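Local coordinates for protein putative phosphatase (DUF442) (Shewanella putrefaciens CN-32, PDB 3GXH) that is a putative phosphatase of the tyrosine-phosphatase superfamily that probably hydrolyses phosphate esters, though its natural substrate is not established, at residues A[22-27]-A[105-110]; A[45-50]-A[71-76]; A[10-15]-A[26-31]. One frame throughout, in Å; residues are numbered along the deposited sequence. Where two conformers were deposited one is given.

Interaction 1 (A[22-27]-A[105-110]); sequences LLSSGL and LANYRA. With SO4 (sulfate ion), chain D; EDO (1,2-ethanediol), chain G.
The anion-binding loop of a tyrosine-phosphatase-like fold lies here against the end of strand 22-25, with Asn107 on Ser24 and Leu105 on Leu27. Running from Cys104 to Arg109 into helix 108-120, the loop resembles the Cys-to-Arg P-loop of this superfamily, though with four residues between the two, where the usual signature has five. Asn107 has a left-handed backbone (phi 69°) and turns its amide back to the strand. With CG anti to the backbone N (chi1 -153°), ND2 donates to Ser24 OG at 3.0 Å, and the hydroxyl lies almost in the amide plane. The same ND2 also donates to Ala14 O, so both bonds fix the rotation of the amide. Ser24 OG has further hydrogen bonds to Gln16 O and Gln18 NE2, so this buried hydroxyl is held from three residues. Farther along, Leu27 N donates to Leu105 O at 3.0 Å, approaching from above the carbonyl plane. Gly26 packs against the same oxygen, its CA 3.1 Å from Leu105 O, and the leucine side chains meet where Leu27 CB lies 3.8 Å from Leu105 CD1. Tethered this way, the loop turns a row of backbone N-H groups inward onto a sulfate ion, probably from the crystallisation liquor, that may mark the place of a substrate phosphate. Leu105 N reaches sulfate O3 at 2.8 Å, while Tyr108 N reaches sulfate O1 at 2.9 Å. The N terminus of helix 108-120 probably adds a favourable dipole for the anion. Arg109 grips one oxygen twice, from its backbone and from its side chain, while NE is held by Val75 O: Arg109 N and Arg109 NH1 each lie 3.0 Å from sulfate O4, which sits at the edge of the guanidinium.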
# COMPACT_ATOMS: atom_id res chain seq x y z
N LEU A 22 1.47 9.13 -3.21
CA LEU A 22 1.18 7.74 -2.79
C LEU A 22 2.16 6.79 -3.47
O LEU A 22 2.19 6.65 -4.70
CB LEU A 22 -0.23 7.33 -3.21
CG LEU A 22 -0.65 5.95 -2.74
CD1 LEU A 22 -0.61 5.78 -1.24
CD2 LEU A 22 -2.07 5.68 -3.37
N LEU A 23 2.93 6.08 -2.65
CA LEU A 23 3.76 4.98 -3.03
C LEU A 23 3.10 3.69 -2.60
O LEU A 23 2.43 3.64 -1.57
CB LEU A 23 5.10 5.08 -2.35
CG LEU A 23 5.95 6.30 -2.63
CD1 LEU A 23 7.22 6.27 -1.84
CD2 LEU A 23 6.23 6.41 -4.15
N SER A 24 3.27 2.62 -3.38
CA SER A 24 2.92 1.26 -2.95
C SER A 24 4.19 0.41 -3.07
O SER A 24 5.02 0.66 -3.92
CB SER A 24 1.77 0.68 -3.77
OG SER A 24 2.17 0.47 -5.14
N SER A 25 4.34 -0.58 -2.22
CA SER A 25 5.49 -1.46 -2.31
C SER A 25 5.31 -2.76 -1.61
O SER A 25 4.32 -3.01 -0.92
CB SER A 25 6.74 -0.77 -1.75
OG SER A 25 6.80 -0.70 -0.33
N GLY A 26 6.33 -3.59 -1.77
CA GLY A 26 6.56 -4.70 -0.89
C GLY A 26 7.29 -4.29 0.36
O GLY A 26 7.29 -3.14 0.77
N LEU A 27 7.91 -5.26 1.05
CA LEU A 27 8.34 -5.01 2.43
C LEU A 27 9.68 -4.30 2.50
O LEU A 27 10.68 -4.89 2.12
CB LEU A 27 8.44 -6.35 3.18
CG LEU A 27 8.85 -6.29 4.66
CD1 LEU A 27 7.91 -5.43 5.44
CD2 LEU A 27 8.89 -7.71 5.21
N LEU A 105 4.10 -7.45 1.53
CA LEU A 105 5.37 -8.14 1.29
C LEU A 105 5.84 -7.97 -0.13
O LEU A 105 7.01 -7.70 -0.36
CB LEU A 105 5.26 -9.63 1.62
CG LEU A 105 6.51 -10.49 1.40
CD1 LEU A 105 7.69 -9.94 2.13
CD2 LEU A 105 6.24 -11.95 1.74
N ALA A 106 4.92 -8.13 -1.08
CA ALA A 106 5.23 -8.08 -2.49
C ALA A 106 4.35 -7.19 -3.38
O ALA A 106 4.33 -7.32 -4.59
CB ALA A 106 5.32 -9.53 -3.06
N ASN A 107 3.63 -6.30 -2.72
CA ASN A 107 2.80 -5.29 -3.35
C ASN A 107 1.56 -5.84 -4.04
O ASN A 107 1.01 -5.13 -4.88
CB ASN A 107 3.61 -4.36 -4.28
CG ASN A 107 2.97 -2.94 -4.42
OD1 ASN A 107 2.01 -2.60 -3.74
ND2 ASN A 107 3.55 -2.14 -5.27
N TYR A 108 1.05 -7.01 -3.65
CA TYR A 108 -0.24 -7.46 -4.21
C TYR A 108 -1.37 -6.76 -3.46
O TYR A 108 -2.14 -5.97 -4.03
CB TYR A 108 -0.41 -8.95 -4.09
CG TYR A 108 0.29 -9.73 -5.16
CD1 TYR A 108 1.66 -9.82 -5.21
CD2 TYR A 108 -0.43 -10.46 -6.07
CE1 TYR A 108 2.30 -10.64 -6.16
CE2 TYR A 108 0.20 -11.27 -7.05
CZ TYR A 108 1.57 -11.34 -7.07
OH TYR A 108 2.23 -12.15 -8.00
N ARG A 109 -1.47 -6.95 -2.15
CA ARG A 109 -2.51 -6.28 -1.35
C ARG A 109 -2.44 -4.76 -1.58
O ARG A 109 -3.49 -4.10 -1.82
CB ARG A 109 -2.33 -6.52 0.15
CG ARG A 109 -2.67 -7.92 0.61
CD ARG A 109 -1.89 -8.07 1.94
NE ARG A 109 -2.13 -9.26 2.74
CZ ARG A 109 -1.49 -10.41 2.61
NH1 ARG A 109 -0.69 -10.66 1.57
NH2 ARG A 109 -1.71 -11.37 3.48
N ALA A 110 -1.26 -4.15 -1.47
CA ALA A 110 -1.12 -2.71 -1.50
C ALA A 110 -1.45 -2.09 -2.85
O ALA A 110 -2.12 -1.05 -2.90
CB ALA A 110 0.30 -2.26 -0.99
S SO4 D . 1.51 -9.58 -0.81
O1 SO4 D . 2.19 -9.03 -1.94
O2 SO4 D . 1.39 -11.03 -0.92
O3 SO4 D . 2.24 -9.26 0.41
O4 SO4 D . 0.19 -8.93 -0.69
C1 EDO G . 11.92 -7.86 2.83
O1 EDO G . 12.43 -6.77 3.25
C2 EDO G . 11.95 -7.91 1.29
O2 EDO G . 11.42 -9.16 0.90

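Interaction 2 (A[45-50]-A[71-76]); sequences INLMPD and VYIPVD
Ile45 and Asn46 pair in parallel with Val71 and Tyr72, and backbone hydrogen bonds continue past the strand ends. Asn46 sits at the centre: its N donates to Val71 O at 2.8 Å and its O accepts from Ile73 N at 2.9 Å, both bonds nearly straight. Val75 N then reaches Leu47 O at 2.9 Å. On the tight side, Ile45 lies alongside Val71 and Ile73, and Leu47 alongside Ile73; Leu47 CD2 is 3.4 Å from Ile73 O, and Leu47 CB separately meets Val75 CG2. Asn46 OD1 closes an Asx turn by accepting from Met48 N, while ND2 is held by Tyr70 OH. The other side is more open, with Asp50 exposed to solvent. At that margin the Tyr72 ring is held between Pro74 and Asp50: chi1 of 176° swings it away from its own N and along the loop 48-50, until OH accepts from Asp50 N at 2.9 Å. Pro74 CD sits 3.5 Å above the ring plane, over its centre. On the opposite side, the Asp50 carboxylate lies within 5° of parallel to the ring, with Asp50 CG 3.3 Å from Tyr72 OH. Both strands belong to a beta-alpha-beta unit joined through helix 59-65. Strand 69-72 is outermost; strand 43-46 also bonds to strand 100-103, while Ile45 packs on helix 82-94 and Leu47 on helix 108-120.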
# COMPACT_ATOMS: atom_id res chain seq x y z
N ILE A 45 1.62 2.82 5.88
CA ILE A 45 0.43 2.01 6.10
C ILE A 45 0.79 0.60 5.71
O ILE A 45 1.08 0.32 4.56
CB ILE A 45 -0.81 2.53 5.34
CG1 ILE A 45 -1.06 4.01 5.69
CG2 ILE A 45 -2.00 1.61 5.65
CD1 ILE A 45 -2.22 4.59 4.91
N ASN A 46 0.81 -0.29 6.71
CA ASN A 46 1.25 -1.68 6.56
C ASN A 46 0.05 -2.58 6.54
O ASN A 46 -0.74 -2.62 7.49
CB ASN A 46 2.13 -2.05 7.75
CG ASN A 46 2.63 -3.47 7.72
OD1 ASN A 46 2.56 -4.17 6.67
ND2 ASN A 46 3.08 -3.92 8.89
N LEU A 47 -0.13 -3.28 5.41
CA LEU A 47 -1.22 -4.27 5.21
C LEU A 47 -0.80 -5.72 5.46
O LEU A 47 -1.62 -6.61 5.33
CB LEU A 47 -1.80 -4.16 3.79
CG LEU A 47 -2.22 -2.79 3.30
CD1 LEU A 47 -2.76 -2.88 1.88
CD2 LEU A 47 -3.23 -2.08 4.23
N MSE A 48 0.47 -5.93 5.75
CA MSE A 48 1.01 -7.26 5.98
C MSE A 48 0.77 -7.73 7.40
O MSE A 48 1.26 -7.11 8.33
CB MSE A 48 2.51 -7.24 5.68
CG MSE A 48 3.25 -8.52 5.98
SE MSE A 48 5.11 -8.32 5.52
CE MSE A 48 5.64 -10.20 5.55
N PRO A 49 0.09 -8.85 7.60
CA PRO A 49 -0.08 -9.34 8.97
C PRO A 49 1.25 -9.58 9.68
O PRO A 49 2.19 -10.20 9.12
CB PRO A 49 -0.84 -10.67 8.77
CG PRO A 49 -1.57 -10.51 7.49
CD PRO A 49 -0.62 -9.71 6.63
N ASP A 50 1.31 -9.15 10.94
CA ASP A 50 2.48 -9.34 11.80
C ASP A 50 2.76 -10.83 11.96
O ASP A 50 3.91 -11.20 12.21
CB ASP A 50 2.21 -8.78 13.21
CG ASP A 50 2.24 -7.26 13.30
OD1 ASP A 50 2.79 -6.58 12.45
OD2 ASP A 50 1.72 -6.82 14.36
N VAL A 71 0.61 3.20 10.54
CA VAL A 71 -0.75 2.67 10.55
C VAL A 71 -0.70 1.20 10.18
O VAL A 71 -0.10 0.84 9.12
CB VAL A 71 -1.67 3.46 9.60
CG1 VAL A 71 -3.11 2.97 9.75
CG2 VAL A 71 -1.55 4.97 9.79
N TYR A 72 -1.34 0.33 10.98
CA TYR A 72 -1.34 -1.10 10.77
C TYR A 72 -2.76 -1.56 10.50
O TYR A 72 -3.62 -1.48 11.36
CB TYR A 72 -0.78 -1.79 12.02
CG TYR A 72 -0.81 -3.29 12.00
CD1 TYR A 72 -0.18 -4.00 10.95
CD2 TYR A 72 -1.42 -4.00 12.98
CE1 TYR A 72 -0.14 -5.35 10.99
CE2 TYR A 72 -1.42 -5.40 12.98
CZ TYR A 72 -0.77 -6.06 11.98
OH TYR A 72 -0.76 -7.47 11.98
N ILE A 73 -3.00 -2.04 9.28
CA ILE A 73 -4.28 -2.55 8.81
C ILE A 73 -4.02 -3.91 8.17
O ILE A 73 -3.92 -4.01 6.94
CB ILE A 73 -4.99 -1.54 7.86
CG1 ILE A 73 -5.16 -0.19 8.51
CG2 ILE A 73 -6.36 -2.10 7.38
CD1 ILE A 73 -5.64 0.92 7.60
N PRO A 74 -3.90 -4.97 8.98
CA PRO A 74 -3.50 -6.23 8.37
C PRO A 74 -4.61 -6.81 7.53
O PRO A 74 -5.77 -6.83 7.96
CB PRO A 74 -3.25 -7.13 9.60
CG PRO A 74 -4.08 -6.53 10.70
CD PRO A 74 -3.97 -5.05 10.46
N VAL A 75 -4.27 -7.34 6.38
CA VAL A 75 -5.26 -7.86 5.43
C VAL A 75 -4.95 -9.34 5.24
O VAL A 75 -3.82 -9.74 4.89
CB VAL A 75 -5.17 -7.15 4.08
CG1 VAL A 75 -6.14 -7.77 3.05
CG2 VAL A 75 -5.48 -5.67 4.27
N ASP A 76 -5.97 -10.17 5.49
CA ASP A 76 -5.86 -11.59 5.30
C ASP A 76 -5.92 -11.90 3.82
O ASP A 76 -6.85 -11.50 3.13
CB ASP A 76 -7.04 -12.30 6.02
CG ASP A 76 -6.97 -13.81 5.84
OD1 ASP A 76 -6.11 -14.42 6.45
OD2 ASP A 76 -7.77 -14.36 5.07

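Interaction 3 (A[10-15]-A[26-31]); sequences QGIRAL and GLPNEQ. With EDO (1,2-ethanediol), chain G; SO4 (sulfate ion), chain F; SO4 (sulfate ion), chain E.
Leu27 O is gripped twice, and both grips lead back to Arg13. A water donates to Leu27 O at 2.8 Å and accepts from Arg13 N at 2.9 Å. A bound ethanediol, probably from the crystallisation liquor, also donates to Leu27 O through its O1, at 2.8 Å. Arg13 NH1 donates to ethanediol O2 at 2.8 Å, in the plane of the guanidinium. Arg13 gets there fully extended, with all its torsions near 180°, and its other end, NH2, donates to a sulfate, likewise in plane. The direct bond between the segments is from Gly26 N to Arg13 O at 2.8 Å, tilted from the carbonyl plane. Its acceptor belongs to a type II beta turn from Ile12 to Leu15, in which Ala14 takes the left-handed third position and donates its N-H to a second sulfate. Both ions, probably from the same liquor, are distinct from the one in the P-loop. Apolar contact is slight: Ile12 CG2 reaches Pro28 CG at 4.2 Å. The contact thus joins the loop after helix 3-7 to the one leading from strand 22-25 into helix 30-38, which Asn29 N-caps; Ile12 and Pro28 both rest on Leu36 of that helix, and Pro28 also touches strand 100-103.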
# COMPACT_ATOMS: atom_id res chain seq x y z
N GLN A 10 14.43 2.92 -5.24
CA GLN A 10 14.23 1.91 -6.27
C GLN A 10 14.79 0.53 -5.92
O GLN A 10 14.55 -0.40 -6.68
CB GLN A 10 14.78 2.43 -7.61
CG GLN A 10 13.93 3.58 -8.17
CD GLN A 10 12.49 3.18 -8.53
OE1 GLN A 10 11.56 3.87 -8.15
NE2 GLN A 10 12.32 2.04 -9.18
N GLY A 11 15.44 0.40 -4.76
CA GLY A 11 15.86 -0.89 -4.22
C GLY A 11 14.83 -1.53 -3.33
O GLY A 11 14.98 -2.69 -2.97
N ILE A 12 13.73 -0.83 -3.01
CA ILE A 12 12.62 -1.41 -2.24
C ILE A 12 11.83 -2.38 -3.11
O ILE A 12 11.43 -2.10 -4.26
CB ILE A 12 11.74 -0.34 -1.64
CG1 ILE A 12 12.57 0.49 -0.70
CG2 ILE A 12 10.52 -0.91 -0.93
CD1 ILE A 12 11.89 1.78 -0.23
N ARG A 13 11.64 -3.57 -2.55
CA ARG A 13 10.93 -4.60 -3.25
C ARG A 13 9.59 -4.15 -3.80
O ARG A 13 8.77 -3.62 -3.08
CB ARG A 13 10.67 -5.82 -2.31
CG ARG A 13 10.04 -7.03 -2.95
CD ARG A 13 9.94 -8.16 -1.96
NE ARG A 13 9.37 -9.32 -2.61
CZ ARG A 13 9.25 -10.50 -1.98
NH1 ARG A 13 9.63 -10.64 -0.73
NH2 ARG A 13 8.68 -11.50 -2.64
N ALA A 14 9.38 -4.36 -5.10
CA ALA A 14 8.10 -4.10 -5.77
C ALA A 14 7.58 -2.68 -5.59
O ALA A 14 6.36 -2.45 -5.65
CB ALA A 14 7.04 -5.13 -5.35
N LEU A 15 8.48 -1.72 -5.44
CA LEU A 15 8.06 -0.31 -5.30
C LEU A 15 7.49 0.28 -6.56
O LEU A 15 8.07 0.14 -7.66
CB LEU A 15 9.20 0.55 -4.75
CG LEU A 15 8.70 1.97 -4.33
CD1 LEU A 15 9.16 2.40 -2.98
CD2 LEU A 15 9.22 2.86 -5.39
N GLY A 26 6.33 -3.59 -1.77
CA GLY A 26 6.56 -4.70 -0.89
C GLY A 26 7.29 -4.29 0.36
O GLY A 26 7.29 -3.14 0.77
N LEU A 27 7.91 -5.26 1.05
CA LEU A 27 8.34 -5.01 2.43
C LEU A 27 9.68 -4.30 2.50
O LEU A 27 10.68 -4.89 2.12
CB LEU A 27 8.44 -6.35 3.18
CG LEU A 27 8.85 -6.29 4.66
CD1 LEU A 27 7.91 -5.43 5.44
CD2 LEU A 27 8.89 -7.71 5.21
N PRO A 28 9.73 -3.07 3.00
CA PRO A 28 11.04 -2.44 3.21
C PRO A 28 11.84 -3.13 4.29
O PRO A 28 11.22 -3.56 5.27
CB PRO A 28 10.70 -0.97 3.61
CG PRO A 28 9.27 -0.83 3.11
CD PRO A 28 8.66 -2.16 3.40
N ASN A 29 13.14 -3.31 4.14
CA ASN A 29 13.97 -3.70 5.26
C ASN A 29 14.21 -2.48 6.14
O ASN A 29 13.77 -1.37 5.87
CB ASN A 29 15.25 -4.37 4.76
CG ASN A 29 16.15 -3.47 4.00
OD1 ASN A 29 16.23 -2.26 4.22
ND2 ASN A 29 16.87 -4.07 3.06
N GLU A 30 14.88 -2.67 7.27
CA GLU A 30 15.02 -1.64 8.25
C GLU A 30 15.68 -0.40 7.69
O GLU A 30 15.18 0.73 7.84
CB GLU A 30 15.77 -2.14 9.50
CG GLU A 30 15.97 -1.05 10.55
CD GLU A 30 16.49 -1.57 11.88
OE1 GLU A 30 16.51 -2.81 12.12
OE2 GLU A 30 16.89 -0.72 12.72
N GLN A 31 16.80 -0.56 7.01
CA GLN A 31 17.51 0.59 6.44
C GLN A 31 16.69 1.32 5.41
O GLN A 31 16.79 2.55 5.28
CB GLN A 31 18.88 0.15 5.93
CG GLN A 31 18.91 -0.96 5.06
CD GLN A 31 18.92 -2.41 5.74
OE1 GLN A 31 18.56 -2.68 6.98
NE2 GLN A 31 19.28 -3.39 4.87
C1 EDO G . 11.92 -7.86 2.83
O1 EDO G . 12.43 -6.77 3.25
C2 EDO G . 11.95 -7.91 1.29
O2 EDO G . 11.42 -9.16 0.90
S SO4 F . 10.70 -6.68 -7.26
O1 SO4 F . 10.33 -6.48 -8.62
O2 SO4 F . 9.51 -7.05 -6.52
O3 SO4 F . 11.66 -7.80 -7.08
O4 SO4 F . 11.28 -5.50 -6.78
S SO4 E . 6.93 -11.77 -6.53
O1 SO4 E . 7.58 -10.74 -7.37
O2 SO4 E . 6.91 -13.10 -7.15
O3 SO4 E . 7.62 -11.83 -5.26
O4 SO4 E . 5.60 -11.27 -6.40
O HOH W 1 12.50 -4.17 0.16

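From the N terminus, interaction 3 closes first: 10-15 meets 26-31 around the antiparallel hairpin of strands 16-19 and 22-25. Interaction 1 opens before that loop has ended, sharing Gly26 and Leu27 with it, and closes only at 105-110. Interaction 2 is nested inside this long loop, closing the beta-alpha-beta unit of strands 43-46 and 69-72 around helix 59-65. The contacts also touch one another: Ala110 of interaction 1 packs on Leu47 of interaction 2, and Met48 of interaction 2 meets Leu27 of interaction 3. Together they tie the hairpin end of the sheet and its outermost strand 69-72 to the start of helix 108-120, where the P-loop sulfate sits.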